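Local coordinates for VAL-1 (PDB 3GNE), which is an alginate lyase of polysaccharide lyase family 14 from a Chlorella virus, cleaving the polysaccharide alginate with a pH-dependent mode of action, at residues G150-Q153 and D154-K157; S205-P208 and D209-I212. All coordinates share one frame; numbering follows the deposited sequence. Where two conformers were deposited one is given.

How the interactions relate
Interaction 1 and interaction 2 are two local turns in series along the chain, one just after strand 149-151, the other between strands 195-202 and 212-221. Their centres are 27 Å apart and their nearest atoms about 14 Å apart, so they do not touch. Strand 195-202 relates them: the aromatic side chains of 150-157 rest on its Glu197 and Leu199, and the 205-212 turn belongs to the connection that leads from that strand to strand 212-221. Both are structural turns at strand ends that adjoin the seven-stranded sheet, interaction 1 following its edge strand 149-151 and interaction 2 preceding strand 212-221.

Interaction 1: G150-Q153 and D154-K157; sequences GFFQ and DDFK
A tight beta turn from Phe152 to Asp155 carries the chain off strand 149-151, an outermost strand of the seven-stranded antiparallel sheet in this concanavalin-clan fold. The closing bond runs from Asp155 N to Phe152 O at 2.9 Å with an N-H...O angle of 158°, although the donor stands well above the carbonyl plane and not on a lone pair. Phe156 N also leans on Phe152 O, but at 3.4 Å that bond is weak.

Side chains pack over the same turn. Phe152 and Phe156 lie side by side and point the same way; Phe152 CB reaches the edge of the Phe156 ring, near its plane, with CE1 at 3.7 Å. The closest approach is thus from a methylene to the ring rim, while the rings themselves come near each other where Phe152 CD2 faces Phe156 CE1. One face of the Phe152 ring is covered by Phe151 CB, 4.0 Å above its centre. The Asp155 carboxylate is turned 50° from the plane of that ring and brings OD2 to 3.4 Å from Phe152 CA. Both Phe152 and Phe156 also press on Glu197 and Val190, which packs the turn against strands 195-202 and 186-192.

On the exposed side, Lys157 folds back over the turn. Its chain bends at the last torsion (chi4 -58°), which brings NZ to Asp154 OD1 in a 3.0 Å salt bridge, nearly in line with the C-O bond. The same NZ makes a weak bond to Gln153 O, and Lys157 CG approaches that carbonyl oxygen to 3.4 Å.

Interaction 2: S205-P208 and D209-I212; sequences SRSP and DLLI
Ser207 and Asp209 meet through their side chains: Ser207 OG donates to Asp209 OD1 at 2.6 Å, a short bond arriving on the syn side of the carboxylate and 23° out of its plane. With chi1 at 59°, Ser207 OG sits between its own backbone N and carbonyl carbon; the matching torsion at Asp209 turns its carboxylate back toward Ser207, and the bond bridges Pro208. The hydroxyl has an apolar neighbour as well, Leu210 CD1, which lies 3.4 Å from Ser207 OG.

Next to this pair, Leu210 N bonds Ser207 O at 2.9 Å with an N-H...O angle of 162°, closing a beta turn from Ser207 to Leu210; the backbone angles of Pro208 and Asp209, both near the right-handed helical region, make it type I. It links strand 195-202 of the eight-stranded sheet to strand 212-221 of the seven-stranded sheet in the concanavalin-clan fold.

Ser205, two residues before the turn, reaches across its open end. Its OG is 2.7 Å from Leu210 O and 3.1 Å from Ser207 O, and its single proton could serve either carbonyl, while its CB packs on Leu210 CB. The Leu210 side chain runs alongside that of Arg206, with Leu210 CD1 and Arg206 CG 3.8 Å apart. The branch carbon CG of Leu211 lies 3.4 Å from the backbone oxygen Pro208 O.

Further out, Ser205 N is hydrogen-bonded to Asn175 OD1. Phe177 touches both Ser205 and Pro208, and the Leu211 backbone bonds with Gly99 at the end of strand 91-99.

Interaction 1: G150-Q153 and D154-K157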
loop_
_atom_site.group_PDB
_atom_site.type_symbol
_atom_site.label_atom_id
_atom_site.label_comp_id
_atom_site.label_asym_id
_atom_site.label_seq_id
_atom_site.Cartn_x
_atom_site.Cartn_y
_atom_site.Cartn_z
ATOM N N GLY A 150 0.000 -6.910 -10.844
ATOM C CA GLY A 150 -0.253 -5.461 -11.023
ATOM C C GLY A 150 -1.481 -5.241 -11.881
ATOM O O GLY A 150 -1.738 -6.009 -12.805
ATOM N N PHE A 151 -2.195 -4.164 -11.521
ATOM C CA PHE A 151 -3.334 -3.693 -12.324
ATOM C C PHE A 151 -3.238 -2.182 -12.470
ATOM O O PHE A 151 -2.669 -1.503 -11.598
ATOM C CB PHE A 151 -4.679 -4.009 -11.638
ATOM C CG PHE A 151 -4.883 -5.532 -11.523
ATOM C CD1 PHE A 151 -5.577 -6.186 -12.530
ATOM C CD2 PHE A 151 -4.388 -6.222 -10.442
ATOM C CE1 PHE A 151 -5.773 -7.543 -12.467
ATOM C CE2 PHE A 151 -4.580 -7.580 -10.369
ATOM C CZ PHE A 151 -5.254 -8.277 -11.386
ATOM N N PHE A 152 -3.821 -1.691 -13.581
ATOM C CA PHE A 152 -4.005 -0.257 -13.828
ATOM C C PHE A 152 -2.767 0.394 -14.408
ATOM O O PHE A 152 -2.735 1.634 -14.489
ATOM C CB PHE A 152 -4.519 0.540 -12.627
ATOM C CG PHE A 152 -5.694 -0.052 -11.892
ATOM C CD1 PHE A 152 -6.714 -0.700 -12.572
ATOM C CD2 PHE A 152 -5.759 0.072 -10.490
ATOM C CE1 PHE A 152 -7.783 -1.227 -11.876
ATOM C CE2 PHE A 152 -6.847 -0.446 -9.798
ATOM C CZ PHE A 152 -7.856 -1.082 -10.491
ATOM N N GLN A 153 -1.786 -0.381 -14.877
ATOM C CA GLN A 153 -0.602 0.298 -15.397
ATOM C C GLN A 153 -0.885 1.283 -16.534
ATOM O O GLN A 153 -0.253 2.326 -16.629
ATOM C CB GLN A 153 0.397 -0.746 -15.877
ATOM C CG GLN A 153 1.771 -0.074 -16.020
ATOM C CD GLN A 153 2.746 -1.119 -16.547
ATOM O OE1 GLN A 153 2.577 -1.613 -17.682
ATOM N NE2 GLN A 153 3.727 -1.389 -15.721
ATOM N N ASP A 154 -1.885 1.005 -17.381
ATOM C CA ASP A 154 -2.163 1.936 -18.468
ATOM C C ASP A 154 -3.003 3.124 -18.054
ATOM O O ASP A 154 -3.235 4.020 -18.869
ATOM C CB ASP A 154 -2.852 1.172 -19.619
ATOM C CG ASP A 154 -1.895 0.329 -20.462
ATOM O OD1 ASP A 154 -0.673 0.551 -20.322
ATOM O OD2 ASP A 154 -2.401 -0.533 -21.234
ATOM N N ASP A 155 -3.488 3.158 -16.822
ATOM C CA ASP A 155 -4.389 4.208 -16.394
ATOM C C ASP A 155 -3.653 5.269 -15.604
ATOM O O ASP A 155 -4.221 6.365 -15.467
ATOM C CB ASP A 155 -5.514 3.600 -15.534
ATOM C CG ASP A 155 -6.279 2.482 -16.220
ATOM O OD1 ASP A 155 -6.743 2.757 -17.342
ATOM O OD2 ASP A 155 -6.391 1.401 -15.613
ATOM N N PHE A 156 -2.451 5.013 -15.119
ATOM C CA PHE A 156 -1.793 5.960 -14.234
ATOM C C PHE A 156 -0.371 6.213 -14.680
ATOM O O PHE A 156 0.502 6.460 -13.865
ATOM C CB PHE A 156 -1.779 5.443 -12.777
ATOM C CG PHE A 156 -3.182 5.341 -12.167
ATOM C CD1 PHE A 156 -3.693 4.109 -11.824
ATOM C CD2 PHE A 156 -3.957 6.459 -11.948
ATOM C CE1 PHE A 156 -4.948 3.953 -11.248
ATOM C CE2 PHE A 156 -5.205 6.360 -11.369
ATOM C CZ PHE A 156 -5.697 5.101 -11.024
ATOM N N LYS A 157 -0.110 6.141 -15.995
ATOM C CA LYS A 157 1.253 6.452 -16.434
ATOM C C LYS A 157 1.592 7.887 -16.018
ATOM O O LYS A 157 0.790 8.821 -16.148
ATOM C CB LYS A 157 1.473 6.240 -17.937
ATOM C CG LYS A 157 1.339 4.805 -18.424
ATOM C CD LYS A 157 1.802 4.548 -19.851
ATOM C CE LYS A 157 1.242 3.176 -20.326
ATOM N NZ LYS A 157 1.732 2.123 -19.372
#

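Interaction 2: S205-P208 and D209-I212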
loop_
_atom_site.group_PDB
_atom_site.type_symbol
_atom_site.label_atom_id
_atom_site.label_comp_id
_atom_site.label_asym_id
_atom_site.label_seq_id
_atom_site.Cartn_x
_atom_site.Cartn_y
_atom_site.Cartn_z
ATOM N N SER A 205 -10.565 -13.741 0.303
ATOM C CA SER A 205 -10.224 -14.742 1.305
ATOM C C SER A 205 -11.166 -15.924 1.099
ATOM O O SER A 205 -12.182 -15.849 0.468
ATOM C CB SER A 205 -10.314 -14.243 2.767
ATOM O OG SER A 205 -11.686 -14.247 3.198
ATOM N N ARG A 206 -10.719 -17.014 1.768
ATOM C CA ARG A 206 -11.465 -18.268 1.615
ATOM C C ARG A 206 -12.564 -18.493 2.639
ATOM O O ARG A 206 -13.317 -19.469 2.490
ATOM C CB ARG A 206 -10.431 -19.406 1.690
ATOM C CG ARG A 206 -9.966 -19.609 3.136
ATOM C CD ARG A 206 -9.533 -21.045 3.318
ATOM N NE ARG A 206 -8.683 -21.556 2.273
ATOM C CZ ARG A 206 -8.785 -22.638 1.520
ATOM N NH1 ARG A 206 -9.788 -23.515 1.606
ATOM N NH2 ARG A 206 -7.829 -22.860 0.627
ATOM N N SER A 207 -12.681 -17.648 3.663
ATOM C CA SER A 207 -13.703 -17.924 4.661
ATOM C C SER A 207 -14.006 -16.634 5.418
ATOM O O SER A 207 -13.227 -15.691 5.447
ATOM C CB SER A 207 -13.215 -19.094 5.522
ATOM O OG SER A 207 -11.998 -18.789 6.133
ATOM N N PRO A 208 -15.204 -16.507 5.962
ATOM C CA PRO A 208 -15.681 -15.225 6.482
ATOM C C PRO A 208 -15.009 -14.757 7.756
ATOM O O PRO A 208 -15.237 -13.617 8.166
ATOM C CB PRO A 208 -17.190 -15.482 6.673
ATOM C CG PRO A 208 -17.304 -16.971 6.777
ATOM C CD PRO A 208 -16.249 -17.580 5.918
ATOM N N ASP A 209 -14.189 -15.622 8.350
ATOM C CA ASP A 209 -13.353 -15.238 9.501
ATOM C C ASP A 209 -12.066 -14.517 9.065
ATOM O O ASP A 209 -11.317 -14.033 9.927
ATOM C CB ASP A 209 -12.956 -16.459 10.324
ATOM C CG ASP A 209 -12.117 -17.438 9.545
ATOM O OD1 ASP A 209 -12.635 -17.993 8.569
ATOM O OD2 ASP A 209 -10.932 -17.646 9.882
ATOM N N LEU A 210 -11.811 -14.508 7.742
ATOM C CA LEU A 210 -10.554 -13.885 7.260
ATOM C C LEU A 210 -10.919 -12.609 6.542
ATOM O O LEU A 210 -11.406 -12.674 5.394
ATOM C CB LEU A 210 -9.892 -14.875 6.326
ATOM C CG LEU A 210 -9.361 -16.156 7.009
ATOM C CD1 LEU A 210 -8.963 -17.197 5.946
ATOM C CD2 LEU A 210 -8.217 -15.881 7.986
ATOM N N LEU A 211 -10.767 -11.462 7.174
ATOM C CA LEU A 211 -11.264 -10.196 6.648
ATOM C C LEU A 211 -10.095 -9.229 6.642
ATOM O O LEU A 211 -8.932 -9.616 6.924
ATOM C CB LEU A 211 -12.418 -9.698 7.529
ATOM C CG LEU A 211 -13.585 -10.678 7.679
ATOM C CD1 LEU A 211 -14.520 -10.121 8.727
ATOM C CD2 LEU A 211 -14.271 -10.863 6.324
ATOM N N ILE A 212 -10.385 -7.966 6.318
ATOM C CA ILE A 212 -9.266 -7.000 6.353
ATOM C C ILE A 212 -8.704 -6.912 7.764
ATOM O O ILE A 212 -9.502 -6.773 8.708
ATOM C CB ILE A 212 -9.788 -5.660 5.852
ATOM C CG1 ILE A 212 -10.249 -5.767 4.403
ATOM C CG2 ILE A 212 -8.708 -4.594 6.032
ATOM C CD1 ILE A 212 -11.116 -4.631 3.879
#